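Local structure of acylneuraminate lyase (Mycoplasma synoviae, 4N4P) at residues L57-K62 with I88-E93; F116-T121 with T151-K156; E120-Y125 with L158-V163; S166-G169 with A175-R178. The protein is a four-chain TIM-barrel protein of the dihydrodipicolinate synthetase family, with a parallel sheet of eight strands surrounded by helices. One frame throughout, in Å; residues are numbered along the deposited sequence.

Contact 1 of 4, residues L57-K62 with I88-E93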
loop_
_atom_site.group_PDB
_atom_site.type_symbol
_atom_site.label_atom_id
_atom_site.label_comp_id
_atom_site.label_asym_id
_atom_site.label_seq_id
_atom_site.Cartn_x
_atom_site.Cartn_y
_atom_site.Cartn_z
ATOM N N LEU A 57 18.985 -18.499 14.985
ATOM C CA LEU A 57 19.433 -19.787 15.514
ATOM C C LEU A 57 20.100 -20.650 14.460
ATOM O O LEU A 57 19.583 -20.764 13.352
ATOM C CB LEU A 57 18.220 -20.599 16.027
ATOM C CG LEU A 57 17.500 -20.023 17.245
ATOM C CD1 LEU A 57 16.250 -20.841 17.567
ATOM C CD2 LEU A 57 18.502 -20.046 18.396
ATOM N N SER A 58 21.203 -21.319 14.817
ATOM C CA SER A 58 21.744 -22.366 13.942
ATOM C C SER A 58 20.806 -23.568 13.983
ATOM O O SER A 58 19.962 -23.691 14.900
ATOM C CB SER A 58 23.150 -22.784 14.378
ATOM O OG SER A 58 23.108 -23.495 15.602
ATOM N N PHE A 59 20.954 -24.450 13.002
ATOM C CA PHE A 59 20.212 -25.700 12.967
ATOM C C PHE A 59 20.401 -26.481 14.260
ATOM O O PHE A 59 19.432 -26.968 14.847
ATOM C CB PHE A 59 20.666 -26.511 11.762
ATOM C CG PHE A 59 19.985 -27.850 11.624
ATOM C CD1 PHE A 59 18.600 -27.963 11.681
ATOM C CD2 PHE A 59 20.743 -28.989 11.412
ATOM C CE1 PHE A 59 17.994 -29.207 11.532
ATOM C CE2 PHE A 59 20.144 -30.232 11.264
ATOM C CZ PHE A 59 18.766 -30.337 11.325
ATOM N N GLU A 60 21.645 -26.573 14.718
ATOM C CA GLU A 60 21.958 -27.236 15.977
ATOM C C GLU A 60 21.327 -26.553 17.200
ATOM O O GLU A 60 20.877 -27.241 18.134
ATOM C CB GLU A 60 23.480 -27.385 16.136
ATOM C CG GLU A 60 24.082 -28.409 15.158
ATOM C CD GLU A 60 23.631 -29.847 15.430
ATOM O OE1 GLU A 60 23.538 -30.232 16.625
ATOM O OE2 GLU A 60 23.364 -30.592 14.456
ATOM N N ASP A 61 21.276 -25.220 17.191
ATOM C CA ASP A 61 20.608 -24.458 18.261
ATOM C C ASP A 61 19.105 -24.840 18.311
ATOM O O ASP A 61 18.533 -25.004 19.404
ATOM C CB ASP A 61 20.674 -22.935 18.035
ATOM C CG ASP A 61 22.056 -22.297 18.273
ATOM O OD1 ASP A 61 22.916 -22.816 19.040
ATOM O OD2 ASP A 61 22.236 -21.184 17.704
ATOM N N LYS A 62 18.473 -24.929 17.134
ATOM C CA LYS A 62 17.032 -25.237 17.029
ATOM C C LYS A 62 16.718 -26.596 17.647
ATOM O O LYS A 62 15.798 -26.737 18.459
ATOM C CB LYS A 62 16.554 -25.184 15.582
ATOM C CG LYS A 62 16.589 -23.770 14.985
ATOM C CD LYS A 62 16.318 -23.803 13.502
ATOM C CE LYS A 62 16.685 -22.488 12.833
ATOM N NZ LYS A 62 16.252 -22.462 11.397
ATOM N N ILE A 88 14.718 -26.658 3.384
ATOM C CA ILE A 88 13.692 -27.684 3.456
ATOM C C ILE A 88 14.176 -28.972 4.137
ATOM O O ILE A 88 13.430 -29.588 4.921
ATOM C CB ILE A 88 13.116 -27.997 2.054
ATOM C CG1 ILE A 88 12.727 -26.707 1.288
ATOM C CG2 ILE A 88 11.992 -29.021 2.128
ATOM C CD1 ILE A 88 12.097 -25.552 2.091
ATOM N N GLU A 89 15.413 -29.390 3.869
ATOM C CA GLU A 89 15.871 -30.657 4.462
ATOM C C GLU A 89 16.029 -30.536 5.975
ATOM O O GLU A 89 15.720 -31.462 6.728
ATOM C CB GLU A 89 17.162 -31.175 3.785
ATOM C CG GLU A 89 17.087 -31.263 2.234
ATOM C CD GLU A 89 15.971 -32.178 1.663
ATOM O OE1 GLU A 89 15.565 -33.190 2.308
ATOM O OE2 GLU A 89 15.508 -31.866 0.529
ATOM N N GLU A 90 16.513 -29.390 6.434
ATOM C CA GLU A 90 16.572 -29.121 7.868
ATOM C C GLU A 90 15.174 -29.096 8.507
ATOM O O GLU A 90 14.979 -29.665 9.572
ATOM C CB GLU A 90 17.320 -27.821 8.152
ATOM C CG GLU A 90 18.824 -27.966 7.928
ATOM C CD GLU A 90 19.588 -26.722 8.295
ATOM O OE1 GLU A 90 18.942 -25.695 8.644
ATOM O OE2 GLU A 90 20.846 -26.797 8.255
ATOM N N THR A 91 14.220 -28.436 7.852
ATOM C CA THR A 91 12.835 -28.379 8.326
ATOM C C THR A 91 12.225 -29.780 8.533
ATOM O O THR A 91 11.620 -30.064 9.574
ATOM C CB THR A 91 11.994 -27.533 7.363
ATOM O OG1 THR A 91 12.538 -26.202 7.320
ATOM C CG2 THR A 91 10.515 -27.470 7.813
ATOM N N LYS A 92 12.453 -30.673 7.569
ATOM C CA LYS A 92 12.013 -32.069 7.684
ATOM C C LYS A 92 12.637 -32.802 8.882
ATOM O O LYS A 92 11.944 -33.530 9.597
ATOM C CB LYS A 92 12.301 -32.825 6.384
ATOM C CG LYS A 92 11.558 -32.289 5.172
ATOM C CD LYS A 92 12.186 -32.807 3.881
ATOM C CE LYS A 92 12.006 -34.313 3.736
ATOM N NZ LYS A 92 13.002 -34.876 2.769
ATOM N N GLU A 93 13.930 -32.592 9.127
ATOM C CA GLU A 93 14.590 -33.155 10.310
ATOM C C GLU A 93 13.994 -32.596 11.605
ATOM O O GLU A 93 13.819 -33.334 12.600
ATOM C CB GLU A 93 16.104 -32.898 10.279
ATOM C CG GLU A 93 16.843 -33.662 9.182
ATOM C CD GLU A 93 16.713 -35.180 9.342
ATOM O OE1 GLU A 93 16.985 -35.678 10.456
ATOM O OE2 GLU A 93 16.324 -35.870 8.367
HETATM O O HOH W 1 16.848 -24.892 10.121
#

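Contact 2 of 4, residues F116-T121 with T151-K156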
loop_
_atom_site.group_PDB
_atom_site.type_symbol
_atom_site.label_atom_id
_atom_site.label_comp_id
_atom_site.label_asym_id
_atom_site.label_seq_id
_atom_site.Cartn_x
_atom_site.Cartn_y
_atom_site.Cartn_z
ATOM N N PHE A 116 7.467 -16.094 -3.257
ATOM C CA PHE A 116 7.207 -17.445 -3.717
ATOM C C PHE A 116 5.776 -17.579 -4.196
ATOM O O PHE A 116 4.880 -16.942 -3.641
ATOM C CB PHE A 116 7.501 -18.442 -2.604
ATOM C CG PHE A 116 8.965 -18.607 -2.325
ATOM C CD1 PHE A 116 9.761 -19.389 -3.176
ATOM C CD2 PHE A 116 9.563 -17.979 -1.236
ATOM C CE1 PHE A 116 11.124 -19.558 -2.940
ATOM C CE2 PHE A 116 10.941 -18.143 -0.994
ATOM C CZ PHE A 116 11.707 -18.946 -1.846
ATOM N N SER A 117 5.565 -18.399 -5.218
ATOM C CA SER A 117 4.221 -18.607 -5.768
ATOM C C SER A 117 3.368 -19.467 -4.842
ATOM O O SER A 117 3.868 -20.143 -3.915
ATOM C CB SER A 117 4.292 -19.275 -7.150
ATOM O OG SER A 117 4.782 -20.605 -7.045
ATOM N N PHE A 118 2.063 -19.462 -5.102
ATOM C CA PHE A 118 1.188 -20.369 -4.369
ATOM C C PHE A 118 1.662 -21.810 -4.496
ATOM O O PHE A 118 1.710 -22.547 -3.499
ATOM C CB PHE A 118 -0.261 -20.268 -4.830
ATOM C CG PHE A 118 -1.167 -21.159 -4.049
ATOM C CD1 PHE A 118 -1.447 -22.445 -4.501
ATOM C CD2 PHE A 118 -1.682 -20.737 -2.814
ATOM C CE1 PHE A 118 -2.263 -23.302 -3.750
ATOM C CE2 PHE A 118 -2.493 -21.582 -2.058
ATOM C CZ PHE A 118 -2.779 -22.867 -2.531
ATOM N N ASN A 119 1.992 -22.210 -5.730
ATOM C CA ASN A 119 2.441 -23.565 -6.020
ATOM C C ASN A 119 3.718 -23.914 -5.265
ATOM O O ASN A 119 3.836 -25.012 -4.724
ATOM C CB ASN A 119 2.659 -23.769 -7.525
ATOM C CG ASN A 119 1.352 -23.849 -8.311
ATOM O OD1 ASN A 119 0.275 -24.072 -7.746
ATOM N ND2 ASN A 119 1.449 -23.690 -9.633
ATOM N N GLU A 120 4.665 -22.978 -5.200
ATOM C CA GLU A 120 5.885 -23.203 -4.425
ATOM C C GLU A 120 5.583 -23.371 -2.945
ATOM O O GLU A 120 6.133 -24.245 -2.296
ATOM C CB GLU A 120 6.880 -22.066 -4.638
ATOM C CG GLU A 120 7.640 -22.237 -5.938
ATOM C CD GLU A 120 8.307 -20.960 -6.437
ATOM O OE1 GLU A 120 7.838 -19.845 -6.107
ATOM O OE2 GLU A 120 9.297 -21.089 -7.187
ATOM N N THR A 121 4.694 -22.528 -2.423
ATOM C CA THR A 121 4.291 -22.593 -1.035
ATOM C C THR A 121 3.533 -23.910 -0.737
ATOM O O THR A 121 3.772 -24.562 0.285
ATOM C CB THR A 121 3.449 -21.367 -0.681
ATOM O OG1 THR A 121 4.263 -20.193 -0.843
ATOM C CG2 THR A 121 2.954 -21.437 0.764
ATOM N N THR A 151 -9.996 -17.067 0.303
ATOM C CA THR A 151 -10.387 -18.047 1.309
ATOM C C THR A 151 -10.317 -19.469 0.753
ATOM O O THR A 151 -9.861 -20.393 1.441
ATOM C CB THR A 151 -11.804 -17.759 1.839
ATOM O OG1 THR A 151 -11.890 -16.380 2.201
ATOM C CG2 THR A 151 -12.110 -18.616 3.070
ATOM N N ASP A 152 -10.758 -19.633 -0.496
ATOM C CA ASP A 152 -10.786 -20.945 -1.139
ATOM C C ASP A 152 -9.384 -21.465 -1.446
ATOM O O ASP A 152 -9.115 -22.664 -1.319
ATOM C CB ASP A 152 -11.650 -20.922 -2.411
ATOM C CG ASP A 152 -13.150 -20.844 -2.113
ATOM O OD1 ASP A 152 -13.572 -21.033 -0.950
ATOM O OD2 ASP A 152 -13.920 -20.599 -3.065
ATOM N N GLN A 153 -8.488 -20.560 -1.828
ATOM C CA GLN A 153 -7.129 -20.925 -2.209
ATOM C C GLN A 153 -6.352 -21.371 -0.970
ATOM O O GLN A 153 -5.551 -22.305 -1.025
ATOM C CB GLN A 153 -6.449 -19.717 -2.839
ATOM C CG GLN A 153 -5.475 -20.022 -3.958
ATOM C CD GLN A 153 -4.870 -18.750 -4.534
ATOM O OE1 GLN A 153 -5.482 -17.672 -4.475
ATOM N NE2 GLN A 153 -3.668 -18.863 -5.093
ATOM N N PHE A 154 -6.608 -20.705 0.159
ATOM C CA PHE A 154 -5.965 -21.067 1.406
ATOM C C PHE A 154 -6.403 -22.455 1.872
ATOM O O PHE A 154 -5.637 -23.179 2.505
ATOM C CB PHE A 154 -6.245 -20.012 2.472
ATOM C CG PHE A 154 -5.405 -20.156 3.680
ATOM C CD1 PHE A 154 -4.037 -19.904 3.624
ATOM C CD2 PHE A 154 -5.968 -20.542 4.875
ATOM C CE1 PHE A 154 -3.247 -20.036 4.755
ATOM C CE2 PHE A 154 -5.178 -20.672 6.030
ATOM C CZ PHE A 154 -3.824 -20.416 5.965
ATOM N N GLY A 155 -7.630 -22.830 1.520
ATOM C CA GLY A 155 -8.170 -24.139 1.865
ATOM C C GLY A 155 -7.425 -25.279 1.226
ATOM O O GLY A 155 -7.374 -26.376 1.786
ATOM N N LYS A 156 -6.837 -25.025 0.057
ATOM C CA LYS A 156 -5.966 -26.003 -0.583
ATOM C C LYS A 156 -4.734 -26.316 0.278
ATOM O O LYS A 156 -4.292 -27.466 0.340
ATOM C CB LYS A 156 -5.532 -25.536 -1.968
ATOM C CG LYS A 156 -6.685 -25.422 -2.975
ATOM C CD LYS A 156 -6.200 -24.725 -4.242
ATOM C CE LYS A 156 -7.320 -23.909 -4.900
ATOM N NZ LYS A 156 -6.726 -22.714 -5.611
#

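Contact 3 of 4, residues E120-Y125 with L158-V163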
loop_
_atom_site.group_PDB
_atom_site.type_symbol
_atom_site.label_atom_id
_atom_site.label_comp_id
_atom_site.label_asym_id
_atom_site.label_seq_id
_atom_site.Cartn_x
_atom_site.Cartn_y
_atom_site.Cartn_z
ATOM N N GLU A 120 4.665 -22.978 -5.200
ATOM C CA GLU A 120 5.885 -23.203 -4.425
ATOM C C GLU A 120 5.583 -23.371 -2.945
ATOM O O GLU A 120 6.133 -24.245 -2.296
ATOM C CB GLU A 120 6.880 -22.066 -4.638
ATOM C CG GLU A 120 7.640 -22.237 -5.938
ATOM C CD GLU A 120 8.307 -20.960 -6.437
ATOM O OE1 GLU A 120 7.838 -19.845 -6.107
ATOM O OE2 GLU A 120 9.297 -21.089 -7.187
ATOM N N THR A 121 4.694 -22.528 -2.423
ATOM C CA THR A 121 4.291 -22.593 -1.035
ATOM C C THR A 121 3.533 -23.910 -0.737
ATOM O O THR A 121 3.772 -24.562 0.285
ATOM C CB THR A 121 3.449 -21.367 -0.681
ATOM O OG1 THR A 121 4.263 -20.193 -0.843
ATOM C CG2 THR A 121 2.954 -21.437 0.764
ATOM N N HIS A 122 2.632 -24.292 -1.639
ATOM C CA HIS A 122 1.903 -25.562 -1.501
ATOM C C HIS A 122 2.883 -26.736 -1.442
ATOM O O HIS A 122 2.782 -27.601 -0.572
ATOM C CB HIS A 122 0.907 -25.744 -2.654
ATOM C CG HIS A 122 0.038 -26.956 -2.517
ATOM N ND1 HIS A 122 -1.292 -26.881 -2.156
ATOM C CD2 HIS A 122 0.312 -28.269 -2.681
ATOM C CE1 HIS A 122 -1.798 -28.101 -2.115
ATOM N NE2 HIS A 122 -0.844 -28.960 -2.418
ATOM N N HIS A 123 3.843 -26.744 -2.361
ATOM C CA HIS A 123 4.820 -27.828 -2.461
ATOM C C HIS A 123 5.722 -27.886 -1.235
ATOM O O HIS A 123 6.091 -28.970 -0.771
ATOM C CB HIS A 123 5.669 -27.688 -3.744
ATOM C CG HIS A 123 6.554 -28.871 -4.002
ATOM N ND1 HIS A 123 6.133 -29.971 -4.718
ATOM C CD2 HIS A 123 7.817 -29.147 -3.599
ATOM C CE1 HIS A 123 7.109 -30.864 -4.770
ATOM N NE2 HIS A 123 8.143 -30.389 -4.096
ATOM N N TYR A 124 6.059 -26.706 -0.696
ATOM C CA TYR A 124 6.832 -26.600 0.536
ATOM C C TYR A 124 6.092 -27.272 1.683
ATOM O O TYR A 124 6.651 -28.100 2.368
ATOM C CB TYR A 124 7.062 -25.123 0.796
ATOM C CG TYR A 124 7.455 -24.647 2.172
ATOM C CD1 TYR A 124 6.492 -24.135 3.063
ATOM C CD2 TYR A 124 8.799 -24.609 2.553
ATOM C CE1 TYR A 124 6.865 -23.637 4.326
ATOM C CE2 TYR A 124 9.187 -24.109 3.796
ATOM C CZ TYR A 124 8.230 -23.612 4.673
ATOM O OH TYR A 124 8.659 -23.104 5.887
ATOM N N TYR A 125 4.803 -26.974 1.855
ATOM C CA TYR A 125 4.073 -27.626 2.946
ATOM C C TYR A 125 3.896 -29.136 2.711
ATOM O O TYR A 125 4.019 -29.947 3.650
ATOM C CB TYR A 125 2.749 -26.930 3.165
ATOM C CG TYR A 125 2.903 -25.637 3.930
ATOM C CD1 TYR A 125 3.304 -25.640 5.281
ATOM C CD2 TYR A 125 2.611 -24.423 3.326
ATOM C CE1 TYR A 125 3.427 -24.433 5.997
ATOM C CE2 TYR A 125 2.728 -23.227 4.021
ATOM C CZ TYR A 125 3.132 -23.239 5.350
ATOM O OH TYR A 125 3.221 -22.038 6.015
ATOM N N LEU A 158 -4.763 -25.891 3.584
ATOM C CA LEU A 158 -5.335 -26.519 4.791
ATOM C C LEU A 158 -5.609 -28.006 4.608
ATOM O O LEU A 158 -5.711 -28.743 5.591
ATOM C CB LEU A 158 -6.644 -25.812 5.200
ATOM C CG LEU A 158 -6.461 -24.403 5.776
ATOM C CD1 LEU A 158 -7.797 -23.642 5.939
ATOM C CD2 LEU A 158 -5.718 -24.507 7.109
ATOM N N GLU A 159 -5.743 -28.429 3.358
ATOM C CA GLU A 159 -6.085 -29.818 3.042
ATOM C C GLU A 159 -4.882 -30.747 2.962
ATOM O O GLU A 159 -5.030 -31.967 2.916
ATOM C CB GLU A 159 -6.818 -29.880 1.719
ATOM C CG GLU A 159 -8.300 -29.703 1.870
ATOM C CD GLU A 159 -8.962 -29.438 0.540
ATOM O OE1 GLU A 159 -8.427 -29.882 -0.517
ATOM O OE2 GLU A 159 -10.020 -28.775 0.562
ATOM N N ILE A 160 -3.689 -30.168 2.968
ATOM C CA ILE A 160 -2.451 -30.954 2.917
ATOM C C ILE A 160 -2.386 -31.969 4.069
ATOM O O ILE A 160 -2.832 -31.693 5.187
ATOM C CB ILE A 160 -1.214 -30.001 2.863
ATOM C CG1 ILE A 160 -1.178 -29.306 1.497
ATOM C CG2 ILE A 160 0.089 -30.736 3.182
ATOM C CD1 ILE A 160 -0.250 -28.057 1.401
ATOM N N LYS A 161 -1.881 -33.170 3.776
ATOM C CA LYS A 161 -1.761 -34.213 4.778
ATOM C C LYS A 161 -1.153 -33.684 6.090
ATOM O O LYS A 161 -0.143 -32.967 6.074
ATOM C CB LYS A 161 -0.926 -35.387 4.227
ATOM C CG LYS A 161 -0.791 -36.548 5.199
ATOM C CD LYS A 161 0.120 -37.654 4.625
ATOM C CE LYS A 161 -0.020 -38.943 5.419
ATOM N NZ LYS A 161 0.755 -38.914 6.686
ATOM N N ASN A 162 -1.816 -34.004 7.210
ATOM C CA ASN A 162 -1.365 -33.644 8.567
ATOM C C ASN A 162 -1.615 -32.192 8.971
ATOM O O ASN A 162 -1.407 -31.847 10.136
ATOM C CB ASN A 162 0.118 -33.984 8.841
ATOM C CG ASN A 162 0.414 -35.467 8.751
ATOM O OD1 ASN A 162 -0.362 -36.305 9.229
ATOM N ND2 ASN A 162 1.564 -35.803 8.157
ATOM N N VAL A 163 -2.061 -31.357 8.036
ATOM C CA VAL A 163 -2.396 -29.971 8.387
ATOM C C VAL A 163 -3.723 -29.941 9.143
ATOM O O VAL A 163 -4.758 -30.400 8.620
ATOM C CB VAL A 163 -2.451 -29.025 7.172
ATOM C CG1 VAL A 163 -2.944 -27.639 7.602
ATOM C CG2 VAL A 163 -1.053 -28.900 6.499
#

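Contact 4 of 4, residues S166-G169 with A175-R178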
loop_
_atom_site.group_PDB
_atom_site.type_symbol
_atom_site.label_atom_id
_atom_site.label_comp_id
_atom_site.label_asym_id
_atom_site.label_seq_id
_atom_site.Cartn_x
_atom_site.Cartn_y
_atom_site.Cartn_z
ATOM N N SER A 166 -4.309 -23.439 11.035
ATOM C CA SER A 166 -3.381 -22.388 10.696
ATOM C C SER A 166 -3.160 -21.516 11.908
ATOM O O SER A 166 -4.072 -21.379 12.738
ATOM C CB SER A 166 -3.999 -21.560 9.549
ATOM O OG SER A 166 -3.338 -20.304 9.362
ATOM N N LYS A 167 -1.961 -20.929 11.994
ATOM C CA LYS A 167 -1.680 -19.848 12.911
ATOM C C LYS A 167 -2.022 -18.563 12.153
ATOM O O LYS A 167 -1.394 -18.260 11.125
ATOM C CB LYS A 167 -0.211 -19.882 13.330
ATOM C CG LYS A 167 0.184 -18.744 14.244
ATOM C CD LYS A 167 1.532 -19.059 14.850
ATOM C CE LYS A 167 2.041 -17.915 15.672
ATOM N NZ LYS A 167 2.680 -16.922 14.789
ATOM N N TYR A 168 -3.048 -17.852 12.632
ATOM C CA TYR A 168 -3.577 -16.682 11.969
ATOM C C TYR A 168 -3.037 -15.396 12.629
ATOM O O TYR A 168 -3.476 -15.016 13.701
ATOM C CB TYR A 168 -5.135 -16.694 11.985
ATOM C CG TYR A 168 -5.657 -15.610 11.079
ATOM C CD1 TYR A 168 -5.819 -14.300 11.544
ATOM C CD2 TYR A 168 -5.908 -15.872 9.732
ATOM C CE1 TYR A 168 -6.245 -13.277 10.682
ATOM C CE2 TYR A 168 -6.329 -14.870 8.876
ATOM C CZ TYR A 168 -6.488 -13.584 9.346
ATOM O OH TYR A 168 -6.900 -12.593 8.472
ATOM N N GLY A 169 -2.074 -14.748 11.982
ATOM C CA GLY A 169 -1.446 -13.562 12.569
ATOM C C GLY A 169 -1.760 -12.237 11.885
ATOM O O GLY A 169 -1.215 -11.188 12.277
ATOM N N ALA A 175 -10.970 -11.487 6.872
ATOM C CA ALA A 175 -10.440 -12.755 6.363
ATOM C C ALA A 175 -10.513 -13.838 7.426
ATOM O O ALA A 175 -10.764 -14.998 7.097
ATOM C CB ALA A 175 -9.000 -12.597 5.851
ATOM N N PHE A 176 -10.304 -13.465 8.694
ATOM C CA PHE A 176 -10.379 -14.422 9.783
ATOM C C PHE A 176 -11.799 -14.965 9.885
ATOM O O PHE A 176 -12.031 -16.177 10.006
ATOM C CB PHE A 176 -9.969 -13.812 11.132
ATOM C CG PHE A 176 -10.045 -14.806 12.267
ATOM C CD1 PHE A 176 -9.229 -15.936 12.265
ATOM C CD2 PHE A 176 -10.981 -14.653 13.288
ATOM C CE1 PHE A 176 -9.313 -16.906 13.291
ATOM C CE2 PHE A 176 -11.066 -15.602 14.335
ATOM C CZ PHE A 176 -10.231 -16.726 14.329
ATOM N N GLU A 177 -12.757 -14.053 9.803
ATOM C CA GLU A 177 -14.158 -14.432 9.935
ATOM C C GLU A 177 -14.522 -15.397 8.799
ATOM O O GLU A 177 -15.189 -16.403 9.025
ATOM C CB GLU A 177 -15.056 -13.186 9.916
ATOM C CG GLU A 177 -16.550 -13.502 9.975
ATOM C CD GLU A 177 -17.147 -13.764 8.593
ATOM O OE1 GLU A 177 -16.698 -13.140 7.608
ATOM O OE2 GLU A 177 -18.063 -14.600 8.485
ATOM N N ARG A 178 -14.060 -15.087 7.588
ATOM C CA ARG A 178 -14.331 -15.932 6.417
ATOM C C ARG A 178 -13.744 -17.328 6.579
ATOM O O ARG A 178 -14.384 -18.312 6.179
ATOM C CB ARG A 178 -13.775 -15.287 5.137
ATOM C CG ARG A 178 -14.404 -13.941 4.733
ATOM C CD ARG A 178 -15.817 -14.117 4.116
ATOM N NE ARG A 178 -16.847 -14.387 5.122
ATOM C CZ ARG A 178 -18.072 -14.854 4.855
ATOM N NH1 ARG A 178 -18.445 -15.098 3.590
ATOM N NH2 ARG A 178 -18.910 -15.091 5.854
#

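Contact 1 of 4, residues L57-K62 with I88-E93
Glu-90 lies flat across the ring of Phe-59, joining the first turns of helices 59-73 and 88-100, two successive outer helices of the TIM barrel. The contact is a worked example of a glutamate that packs on a ring with both its alkyl part and its flat carboxylate, while one oxygen still reaches a water. From the start of the chain, CB of Glu-90 touches the ring rim, 3.7 Å from CE1 of Phe-59. CG of Glu-90 then sits over the centre of the face, 3.8 Å from the centroid of the Phe-59 ring and 11° off its normal, a CH-pi contact. The chain is extended beyond CG (chi2 -176°), which carries CD of Glu-90 along the face to 3.5 Å from CG of Phe-59. The carboxylate stacks on the ring, the planes only 9° apart. OE2 of Glu-90 ends beside CB of Phe-59, at 3.5 Å. At the far edge of the ring, close to its plane, CZ of Phe-59 meets CB of Glu-93. Phe-59 opens its helix right after Ser-58, which forms a capping box with Asp-61: OG accepts from Asp-61 N, and Ser-58 N donates to OD2 from above the carboxylate plane. Arg-272 makes a salt bridge with that same OD2. The remaining carboxylate oxygen of Glu-90 reaches Lys-62 indirectly, through one water that donates to OE1 at 2.7 Å and accepts from Lys-62 NZ at 2.8 Å.

Contact 2 of 4, residues F116-T121 with T151-K156
Phe-118 reaches from the first turn of helix 118-131 onto Gln-153 and Lys-156 of helix 151-158, its CG anti to the backbone N (chi1 -178°), which sends the ring out to that helix. The CH-pi interaction comes from Gln-153, whose CG lies over one face toward the rim, 4.1 Å from the centroid of the Phe-118 ring and 19° off the normal. Beyond it the amide runs back along the phenylalanine, bringing NE2 of Gln-153 to 3.6 Å from CG of Phe-118; the amide is inclined 46° to the ring and does not stack on it. Backbone and alkyl contacts gather at the ring's end, where CZ of Phe-118 approaches O of Gln-153 at 3.2 Å and CB of Lys-156 at 3.9 Å, the latter near the ring plane. Lys-156 NZ, 5.3 Å from the centroid of the Phe-118 ring, adds at most a weak cation-pi attraction.

Hydrogen bonds within 116-121 shape the turn that presents the ring. Glu-120 N donates to Ser-117 OG at 3.0 Å, while Ser-117 N reaches the anti lone pair of Glu-120 OE1 at 2.8 Å. Ser-117 O takes both Thr-121 N and Thr-121 OG1, from opposite faces of its plane. The other oxygen of Glu-120 accepts from the backbone of Trp-276 of the second subunit. A capping box thus begins a barrel helix, and the first residue inside it packs on the next outer helix of the TIM barrel.

Contact 3 of 4, residues E120-Y125 with L158-V163
Ile-160 pushes its CD1 methyl over the ring of His-122, and the shape of both side chains explains how a loop residue reaches the flank of helix 118-131. In Ile-160, CG1 stands beside the backbone N (chi1 -70°) and the chain runs on extended through chi2, which carries CD1 out to the helix. CD1 of Ile-160 arrives above the centre of the imidazole, 3.8 Å from the centroid of the His-122 ring and 8° off the normal, a nearly axial CH-pi contact. The same CD1 of Ile-160 also rests 3.6 Å from the backbone O of His-122 and 3.7 Å from CB of Tyr-125, thus touching two residues about one helical turn apart. CG2 of Ile-160, the other branch, lies 4.0 Å from O of Tyr-125.

His-122 and Tyr-125 take different first torsions. His-122 has CG beside its carbonyl carbon and swings its ring toward the isoleucine. Tyr-125, with CG on the side of the backbone N (chi1 -78°), offers only its CB here; its ring leads away, faces CD1 of Tyr-124, and its OH bonds to Ala-108 O.

Ile-160 is itself the first residue of a type II beta turn, closed by Val-163 N to Ile-160 O at 3.0 Å. Lys-161, within that turn, makes a salt bridge with Asp-133. This is a return loop from helix to strand, the connection that leads back into the sheet of a beta/alpha barrel.

Contact 4 of 4, residues S166-G169 with A175-R178
Tyr-168 turns one ring face toward Phe-176, and the two rings meet obliquely, their planes at 51° and their centroids 5.2 Å apart. The pair illustrates how aromatic rings pack closely without forming a stack or an edge-to-face pair. CD1 of Phe-176 lies above the tyrosine ring, displaced toward its rim and 3.8 Å from CG of Tyr-168. Farther along the same face, CB of Phe-176 makes a CH-pi contact, 4.1 Å from the centroid of the Tyr-168 ring. Both residues hold CG anti to the backbone N (chi1 -170° in Tyr-168), which extends the tyrosine from its strand alongside the first atoms of the phenylalanine. The phenol end reaches the start of the helix: OH of Tyr-168 lies 3.4 Å from CB of Ala-175 and close to the backbone N of Phe-176, while its hydrogen bond is made with Asp-172 O, just before helix 173-182.

The next residues, Glu-177 and Arg-178, form a side-on salt bridge and bind a third subunit, Arg-178 through Asp-243 of that chain. Within its own chain the contact ties strand 163-168 to the helix that follows it in a beta-alpha-beta unit. Tyr-140 also meets the Tyr-168 ring, and Phe-176 packs edge-to-face on Phe-190 of the next strand, 187-190.

Contacts 1 and 2 are surface contacts between successive outer helices, each built on a phenylalanine that directly follows a capping serine; contacts 3 and 4 are buried. Over the phenylalanine lies a glutamate with its carboxylate stacked flat in contact 1, a glutamine with its amide inclined in contact 2, whereas contact 3 sets a methyl over an imidazole and contact 4 pairs two aromatic rings. Contacts 2 and 3 share Glu-120 and Thr-121 and hold helix 118-131 to helix 151-158 and the loop after it, their centres 8 Å apart. Contact 4 alone joins a strand to its own helix. Contacts 1 and 3 touch through Ile-88 and Tyr-124, contacts 2 and 4 through Phe-154 and Ser-166.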